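Long-range contacts in protein (endonuclease) (Salmonella typhimurium, PDB 1BYR), which is an endonuclease of the phospholipase D-like family, built around a mixed beta sheet and present here as a two-chain assembly: residues E2-P11 / K119-M130; S25-Y35 / I92-N102. One frame throughout, in Å; residues are numbered along the deposited sequence.

Overall arrangement
Interactions 1 and 2 are two strand pairs of one mixed sheet, their centres about 14 Å apart. Strands 4-10 and 122-128 form one end of the sheet within the chain. Strand 104-108 follows, and then the pair 97-100 and 29-34 of interaction 2. Along the chain, interaction 2 is nested inside the loop that interaction 1 closes. The centre of interaction 2 is about 4 Å from the centre of the chain, that of interaction 1 about 13 Å. They touch where Trp128 packs on Ser25. Both reach the second subunit: Glu122 and Ser121 bond to His94 and Asp95 of the other chain.

Interaction 1: residues E2-P11 / K119-M130; sequences EPSVQVGYSP and KNSENAVVIWNM
An antiparallel strand pair forms this end of the sheet in the PLD-like fold, with strand 4-10 outermost in the chain and strand 122-128 inside it. The hydrogen-bonded pairs run from Ser4 with Trp128 to Ser10 with Glu122. Each pair has two backbone bonds, such as Gly8 N to Ala124 O at 2.9 Å. The peptide bond before Pro11 is cis, and CD of Pro11 lies 3.3 Å from Asn120 O.

On one face, Val5, Val7 and Tyr9 sit beside Ile127, Val125 and Asn123. Val7 and Val125 lie side by side and point the same way, with CG2 of Val7 3.7 Å from CG1 of Val125. The Tyr9 ring turns an edge to Glu122 O and to CB of Asn123. Its hydroxyl bonds to Ser136 of the second subunit, and Val7 packs on Leu133 of that chain, so this face takes part in the dimer contact.

The other face carries Ser4, Gln6 and Ser10 and meets helix 14-25, where Gln6 and Val126 touch Leu18. CG1 of Val126 lies over one face of the Trp128 ring, toward its rim. At the N-terminal end, CB of Pro3 packs on CG of Met130 at 3.6 Å. A water links Ser4 OG and Asn129 OD1. The Gln6 chain is extended beyond CG (chi2 -179°), which carries its amide to the indole edge. There Trp128 NE1 donates a bent bond to a lone pair of Gln6 OE1 at 3.0 Å. NE1 lies in the carbonyl plane of the amide, but OE1 is tilted 26° out of the indole plane.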
# COMPACT_ATOMS: atom_id res chain seq x y z
N GLU A 2 -19.08 11.72 -9.02
CA GLU A 2 -19.36 10.72 -7.95
C GLU A 2 -18.06 10.14 -7.38
O GLU A 2 -17.89 10.06 -6.17
CB GLU A 2 -20.24 9.59 -8.50
CG GLU A 2 -20.86 8.69 -7.44
CD GLU A 2 -22.04 9.33 -6.73
OE1 GLU A 2 -21.83 10.08 -5.74
OE2 GLU A 2 -23.19 9.08 -7.15
N PRO A 3 -17.13 9.74 -8.25
CA PRO A 3 -15.89 9.19 -7.69
C PRO A 3 -15.08 10.27 -6.98
O PRO A 3 -15.04 11.43 -7.40
CB PRO A 3 -15.16 8.63 -8.91
CG PRO A 3 -15.74 9.34 -10.08
CD PRO A 3 -17.13 9.74 -9.73
N SER A 4 -14.44 9.89 -5.86
CA SER A 4 -13.61 10.82 -5.10
C SER A 4 -12.56 10.02 -4.33
O SER A 4 -12.69 8.81 -4.18
CB SER A 4 -14.46 11.61 -4.11
OG SER A 4 -15.03 10.75 -3.14
N VAL A 5 -11.53 10.70 -3.85
CA VAL A 5 -10.47 10.00 -3.12
C VAL A 5 -10.09 10.73 -1.84
O VAL A 5 -9.98 11.95 -1.81
CB VAL A 5 -9.19 9.84 -3.99
CG1 VAL A 5 -8.14 9.05 -3.23
CG2 VAL A 5 -9.52 9.14 -5.30
N GLN A 6 -9.90 9.97 -0.76
CA GLN A 6 -9.52 10.54 0.52
C GLN A 6 -8.21 9.87 0.90
O GLN A 6 -7.97 8.74 0.49
CB GLN A 6 -10.56 10.19 1.59
CG GLN A 6 -11.62 11.23 1.82
CD GLN A 6 -12.56 10.81 2.90
OE1 GLN A 6 -13.44 9.98 2.69
NE2 GLN A 6 -12.38 11.38 4.09
N VAL A 7 -7.38 10.57 1.67
CA VAL A 7 -6.11 10.00 2.13
C VAL A 7 -5.92 10.31 3.60
O VAL A 7 -6.41 11.33 4.11
CB VAL A 7 -4.86 10.56 1.38
CG1 VAL A 7 -3.62 9.72 1.71
CG2 VAL A 7 -5.08 10.54 -0.10
N GLY A 8 -5.20 9.43 4.28
CA GLY A 8 -4.90 9.60 5.69
C GLY A 8 -3.49 9.06 5.89
O GLY A 8 -3.04 8.23 5.09
N TYR A 9 -2.79 9.50 6.93
CA TYR A 9 -1.43 9.05 7.17
C TYR A 9 -1.18 8.62 8.60
O TYR A 9 -1.92 8.98 9.52
CB TYR A 9 -0.45 10.18 6.82
CG TYR A 9 -0.71 10.83 5.47
CD1 TYR A 9 -0.38 10.17 4.29
CD2 TYR A 9 -1.28 12.10 5.38
CE1 TYR A 9 -0.61 10.76 3.05
CE2 TYR A 9 -1.52 12.70 4.14
CZ TYR A 9 -1.18 12.02 2.98
OH TYR A 9 -1.43 12.58 1.75
N SER A 10 -0.13 7.82 8.79
CA SER A 10 0.30 7.38 10.11
C SER A 10 1.73 7.90 10.22
O SER A 10 2.41 8.07 9.21
CB SER A 10 0.27 5.85 10.21
OG SER A 10 -1.05 5.35 10.17
N PRO A 11 2.21 8.17 11.45
CA PRO A 11 1.52 8.06 12.73
C PRO A 11 0.59 9.24 13.07
O PRO A 11 0.12 9.35 14.19
CB PRO A 11 2.67 7.95 13.72
CG PRO A 11 3.73 8.83 13.13
CD PRO A 11 3.60 8.64 11.62
N LYS A 119 2.73 4.03 15.00
CA LYS A 119 4.19 4.18 14.98
C LYS A 119 4.85 4.44 13.63
O LYS A 119 5.70 5.32 13.51
CB LYS A 119 4.84 2.93 15.60
CG LYS A 119 4.15 2.39 16.86
CD LYS A 119 4.83 2.88 18.13
CE LYS A 119 3.97 2.63 19.37
NZ LYS A 119 3.66 1.17 19.58
N ASN A 120 4.49 3.65 12.63
CA ASN A 120 5.08 3.77 11.30
C ASN A 120 4.55 4.93 10.48
O ASN A 120 3.50 5.50 10.77
CB ASN A 120 4.80 2.50 10.51
CG ASN A 120 5.41 1.28 11.15
OD1 ASN A 120 6.32 1.37 11.97
ND2 ASN A 120 4.90 0.11 10.79
N SER A 121 5.32 5.30 9.46
CA SER A 121 4.84 6.32 8.53
C SER A 121 4.11 5.44 7.51
O SER A 121 4.65 4.43 7.03
CB SER A 121 5.99 7.06 7.86
OG SER A 121 5.47 7.98 6.92
N GLU A 122 2.86 5.80 7.24
CA GLU A 122 2.02 5.05 6.30
C GLU A 122 1.08 6.00 5.61
O GLU A 122 0.93 7.15 6.00
CB GLU A 122 1.12 4.02 7.02
CG GLU A 122 1.76 3.19 8.09
CD GLU A 122 2.32 1.89 7.57
OE1 GLU A 122 2.34 1.70 6.34
OE2 GLU A 122 2.74 1.06 8.40
N ASN A 123 0.42 5.48 4.58
CA ASN A 123 -0.60 6.23 3.88
C ASN A 123 -1.70 5.23 3.57
O ASN A 123 -1.44 4.06 3.31
CB ASN A 123 -0.06 6.85 2.58
CG ASN A 123 0.22 5.81 1.51
OD1 ASN A 123 1.28 5.20 1.49
ND2 ASN A 123 -0.73 5.60 0.62
N ALA A 124 -2.95 5.69 3.66
CA ALA A 124 -4.09 4.87 3.31
C ALA A 124 -4.96 5.74 2.44
O ALA A 124 -5.15 6.92 2.75
CB ALA A 124 -4.88 4.42 4.58
N VAL A 125 -5.46 5.18 1.35
CA VAL A 125 -6.36 5.93 0.49
C VAL A 125 -7.67 5.18 0.34
O VAL A 125 -7.71 3.95 0.39
CB VAL A 125 -5.75 6.16 -0.93
CG1 VAL A 125 -4.48 6.97 -0.82
CG2 VAL A 125 -5.49 4.82 -1.61
N VAL A 126 -8.76 5.94 0.22
CA VAL A 126 -10.06 5.34 -0.01
C VAL A 126 -10.59 5.94 -1.29
O VAL A 126 -10.82 7.14 -1.38
CB VAL A 126 -11.04 5.61 1.15
CG1 VAL A 126 -12.41 5.02 0.80
CG2 VAL A 126 -10.53 4.96 2.45
N ILE A 127 -10.72 5.09 -2.31
CA ILE A 127 -11.22 5.50 -3.62
C ILE A 127 -12.70 5.15 -3.66
O ILE A 127 -13.07 3.99 -3.82
CB ILE A 127 -10.47 4.75 -4.77
CG1 ILE A 127 -8.95 4.93 -4.60
CG2 ILE A 127 -10.91 5.28 -6.13
CD1 ILE A 127 -8.12 3.91 -5.35
N TRP A 128 -13.53 6.17 -3.49
CA TRP A 128 -14.98 6.01 -3.47
C TRP A 128 -15.69 6.02 -4.81
O TRP A 128 -15.36 6.79 -5.71
CB TRP A 128 -15.62 7.12 -2.64
CG TRP A 128 -15.14 7.24 -1.24
CD1 TRP A 128 -14.15 8.06 -0.77
CD2 TRP A 128 -15.69 6.58 -0.09
NE1 TRP A 128 -14.06 7.96 0.60
CE2 TRP A 128 -14.99 7.06 1.04
CE3 TRP A 128 -16.71 5.64 0.09
CZ2 TRP A 128 -15.27 6.62 2.34
CZ3 TRP A 128 -16.99 5.20 1.38
CH2 TRP A 128 -16.28 5.70 2.48
N ASN A 129 -16.71 5.18 -4.90
CA ASN A 129 -17.57 5.12 -6.07
C ASN A 129 -16.90 5.03 -7.43
O ASN A 129 -17.03 5.91 -8.28
CB ASN A 129 -18.52 6.32 -6.02
CG ASN A 129 -19.33 6.36 -4.72
OD1 ASN A 129 -19.16 7.24 -3.87
ND2 ASN A 129 -20.20 5.38 -4.55
N MET A 130 -16.17 3.94 -7.62
CA MET A 130 -15.48 3.65 -8.88
C MET A 130 -15.74 2.17 -9.07
O MET A 130 -14.88 1.33 -8.81
CB MET A 130 -13.98 3.91 -8.76
CG MET A 130 -13.61 5.37 -8.91
SD MET A 130 -11.89 5.63 -9.41
CE MET A 130 -11.92 5.03 -11.07
O HOH W 1 -17.86 10.05 -3.64

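Interaction 2: residues S25-Y35 / I92-N102; sequences SAKTSIRMMAY and IQHDKVIIVDN
Tyr35 lays one face of its ring against Ile92, whose CG2 sits 4.0 Å from the ring centroid in a CH-pi contact. CG of Tyr35 is anti to the backbone N (chi1 171°), which sets the ring beside the 92-96 loop, where it also passes obliquely by His94. Lys96 bends back to give its NZ to His94 O at 2.9 Å.

Met33 runs alongside Asp95, with CE of Met33 3.6 Å from OD1 of Asp95. Asp95 OD2 bonds to His140 of the same chain and OD1 to Ser121 of the second subunit. On the opposite face, Met32 lies beside Ile98, and Phe112 touches both.

At the far end, Asp101 receives the turn before strand 29-34. Asp101 OD1 takes Thr28 N from above the carboxylate plane and Ser29 N nearly along the C-O axis, both at 2.8 Å. Asp101 OD2 uses its syn lone pair for Lys27 N at 3.0 Å. These bonds fix the carboxylate against three successive backbone amides. Asp101 N returns a nearly straight bond to Ser29 O.

Arg31 and Met33 form the hydrogen-bonded pairs with Ile99 and Val97. This is an antiparallel strand pair within the mixed sheet of the PLD-like fold.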
# COMPACT_ATOMS: atom_id res chain seq x y z
N SER A 25 -18.73 2.62 6.77
CA SER A 25 -19.62 3.05 5.69
C SER A 25 -20.32 1.91 4.95
O SER A 25 -21.30 2.14 4.25
CB SER A 25 -18.84 3.87 4.66
OG SER A 25 -18.30 3.03 3.64
N ALA A 26 -19.80 0.70 5.09
CA ALA A 26 -20.37 -0.45 4.39
C ALA A 26 -21.83 -0.72 4.75
O ALA A 26 -22.19 -0.89 5.92
CB ALA A 26 -19.54 -1.69 4.66
N LYS A 27 -22.67 -0.75 3.72
CA LYS A 27 -24.09 -1.02 3.90
C LYS A 27 -24.45 -2.42 3.40
O LYS A 27 -25.44 -2.99 3.83
CB LYS A 27 -24.94 0.01 3.14
CG LYS A 27 -24.56 1.46 3.41
CD LYS A 27 -24.92 1.89 4.82
CE LYS A 27 -24.93 3.42 4.94
NZ LYS A 27 -23.66 4.09 4.51
N THR A 28 -23.64 -2.97 2.51
CA THR A 28 -23.92 -4.28 1.96
C THR A 28 -22.76 -5.28 1.98
O THR A 28 -22.95 -6.44 2.33
CB THR A 28 -24.44 -4.17 0.53
OG1 THR A 28 -23.43 -3.59 -0.30
CG2 THR A 28 -25.69 -3.30 0.47
N SER A 29 -21.56 -4.86 1.60
CA SER A 29 -20.44 -5.82 1.59
C SER A 29 -19.06 -5.28 1.88
O SER A 29 -18.77 -4.09 1.73
CB SER A 29 -20.40 -6.57 0.25
OG SER A 29 -20.21 -5.67 -0.83
N ILE A 30 -18.20 -6.19 2.31
CA ILE A 30 -16.82 -5.90 2.61
C ILE A 30 -16.02 -7.14 2.21
O ILE A 30 -16.33 -8.24 2.64
CB ILE A 30 -16.61 -5.67 4.12
CG1 ILE A 30 -17.19 -4.32 4.52
CG2 ILE A 30 -15.12 -5.69 4.45
CD1 ILE A 30 -16.80 -3.90 5.92
N ARG A 31 -15.03 -6.94 1.35
CA ARG A 31 -14.16 -8.03 0.91
C ARG A 31 -12.78 -7.52 1.27
O ARG A 31 -12.30 -6.58 0.66
CB ARG A 31 -14.27 -8.23 -0.61
CG ARG A 31 -15.57 -8.90 -1.07
CD ARG A 31 -15.78 -10.23 -0.38
NE ARG A 31 -17.04 -10.87 -0.78
CZ ARG A 31 -18.14 -10.90 -0.03
NH1 ARG A 31 -18.16 -10.32 1.16
NH2 ARG A 31 -19.22 -11.51 -0.49
N MET A 32 -12.17 -8.11 2.29
CA MET A 32 -10.87 -7.67 2.79
C MET A 32 -9.69 -8.63 2.57
O MET A 32 -9.84 -9.85 2.64
CB MET A 32 -10.99 -7.37 4.28
CG MET A 32 -9.75 -6.81 4.95
SD MET A 32 -10.13 -6.54 6.68
CE MET A 32 -8.89 -5.48 7.21
N MET A 33 -8.52 -8.04 2.30
CA MET A 33 -7.27 -8.78 2.09
C MET A 33 -6.31 -8.16 3.09
O MET A 33 -6.22 -6.94 3.20
CB MET A 33 -6.70 -8.54 0.68
CG MET A 33 -7.61 -8.90 -0.50
SD MET A 33 -6.79 -8.67 -2.12
CE MET A 33 -5.92 -10.21 -2.32
N ALA A 34 -5.57 -8.99 3.82
CA ALA A 34 -4.63 -8.45 4.78
C ALA A 34 -3.39 -9.30 4.92
O ALA A 34 -3.41 -10.49 4.67
CB ALA A 34 -5.30 -8.32 6.13
N TYR A 35 -2.29 -8.65 5.31
CA TYR A 35 -1.05 -9.36 5.58
C TYR A 35 -1.20 -9.45 7.11
O TYR A 35 -2.10 -10.12 7.58
CB TYR A 35 0.14 -8.49 5.18
CG TYR A 35 1.49 -9.02 5.60
CD1 TYR A 35 1.76 -10.38 5.60
CD2 TYR A 35 2.50 -8.16 6.00
CE1 TYR A 35 3.01 -10.87 5.99
CE2 TYR A 35 3.75 -8.63 6.39
CZ TYR A 35 4.00 -9.99 6.39
OH TYR A 35 5.24 -10.46 6.76
N ILE A 92 4.23 -14.26 0.31
CA ILE A 92 3.54 -13.29 1.16
C ILE A 92 2.29 -12.73 0.46
O ILE A 92 2.39 -12.23 -0.66
CB ILE A 92 4.43 -12.05 1.51
CG1 ILE A 92 5.77 -12.48 2.13
CG2 ILE A 92 3.69 -11.14 2.51
CD1 ILE A 92 6.55 -11.31 2.67
N GLN A 93 1.11 -12.88 1.08
CA GLN A 93 -0.11 -12.28 0.53
C GLN A 93 -0.00 -10.92 1.18
O GLN A 93 -0.52 -10.69 2.28
CB GLN A 93 -1.38 -12.99 1.00
CG GLN A 93 -2.55 -12.79 0.05
CD GLN A 93 -3.90 -12.99 0.71
OE1 GLN A 93 -4.39 -12.14 1.42
NE2 GLN A 93 -4.50 -14.13 0.46
N HIS A 94 0.70 -10.02 0.50
CA HIS A 94 1.00 -8.68 1.01
C HIS A 94 -0.04 -7.55 0.92
O HIS A 94 0.18 -6.48 1.49
CB HIS A 94 2.33 -8.22 0.37
CG HIS A 94 3.07 -7.20 1.16
ND1 HIS A 94 3.33 -5.93 0.69
CD2 HIS A 94 3.60 -7.24 2.41
CE1 HIS A 94 4.00 -5.24 1.59
NE2 HIS A 94 4.17 -6.02 2.65
N ASP A 95 -1.15 -7.78 0.22
CA ASP A 95 -2.19 -6.76 0.07
C ASP A 95 -2.82 -6.31 1.38
O ASP A 95 -3.04 -7.11 2.29
CB ASP A 95 -3.34 -7.27 -0.82
CG ASP A 95 -2.86 -7.79 -2.15
OD1 ASP A 95 -2.55 -9.00 -2.23
OD2 ASP A 95 -2.79 -7.01 -3.13
N LYS A 96 -3.12 -5.01 1.48
CA LYS A 96 -3.79 -4.42 2.63
C LYS A 96 -4.93 -3.68 1.92
O LYS A 96 -4.85 -2.49 1.62
CB LYS A 96 -2.88 -3.42 3.37
CG LYS A 96 -1.50 -3.98 3.71
CD LYS A 96 -0.47 -3.61 2.61
CE LYS A 96 0.97 -3.64 3.12
NZ LYS A 96 1.33 -4.97 3.68
N VAL A 97 -5.99 -4.43 1.65
CA VAL A 97 -7.12 -3.90 0.89
C VAL A 97 -8.49 -4.17 1.50
O VAL A 97 -8.75 -5.25 2.04
CB VAL A 97 -7.11 -4.54 -0.53
CG1 VAL A 97 -8.43 -4.23 -1.26
CG2 VAL A 97 -5.90 -4.05 -1.32
N ILE A 98 -9.37 -3.18 1.40
CA ILE A 98 -10.75 -3.31 1.86
C ILE A 98 -11.64 -2.81 0.72
O ILE A 98 -11.58 -1.65 0.34
CB ILE A 98 -11.05 -2.47 3.14
CG1 ILE A 98 -10.18 -2.94 4.30
CG2 ILE A 98 -12.51 -2.65 3.54
CD1 ILE A 98 -10.48 -2.25 5.64
N ILE A 99 -12.43 -3.73 0.16
CA ILE A 99 -13.36 -3.40 -0.92
C ILE A 99 -14.74 -3.29 -0.27
O ILE A 99 -15.26 -4.27 0.27
CB ILE A 99 -13.39 -4.50 -2.00
CG1 ILE A 99 -11.97 -4.77 -2.52
CG2 ILE A 99 -14.29 -4.08 -3.14
CD1 ILE A 99 -11.81 -6.15 -3.13
N VAL A 100 -15.34 -2.10 -0.33
CA VAL A 100 -16.64 -1.85 0.28
C VAL A 100 -17.81 -1.65 -0.69
O VAL A 100 -17.74 -0.85 -1.65
CB VAL A 100 -16.53 -0.61 1.21
CG1 VAL A 100 -17.86 -0.34 1.92
CG2 VAL A 100 -15.42 -0.84 2.22
N ASP A 101 -18.88 -2.40 -0.47
CA ASP A 101 -20.09 -2.30 -1.27
C ASP A 101 -19.87 -2.40 -2.78
O ASP A 101 -20.58 -1.77 -3.57
CB ASP A 101 -20.81 -0.99 -0.91
CG ASP A 101 -21.35 -0.99 0.53
OD1 ASP A 101 -21.41 -2.09 1.12
OD2 ASP A 101 -21.68 0.08 1.06
N ASN A 102 -18.90 -3.22 -3.18
CA ASN A 102 -18.62 -3.44 -4.59
C ASN A 102 -18.31 -2.21 -5.44
O ASN A 102 -18.29 -2.29 -6.66
CB ASN A 102 -19.78 -4.22 -5.22
CG ASN A 102 -19.42 -4.81 -6.57
OD1 ASN A 102 -18.79 -5.87 -6.66
ND2 ASN A 102 -19.82 -4.13 -7.64
O HOH W 2 -19.57 2.55 1.36
O HOH W 3 -17.35 -5.17 -1.50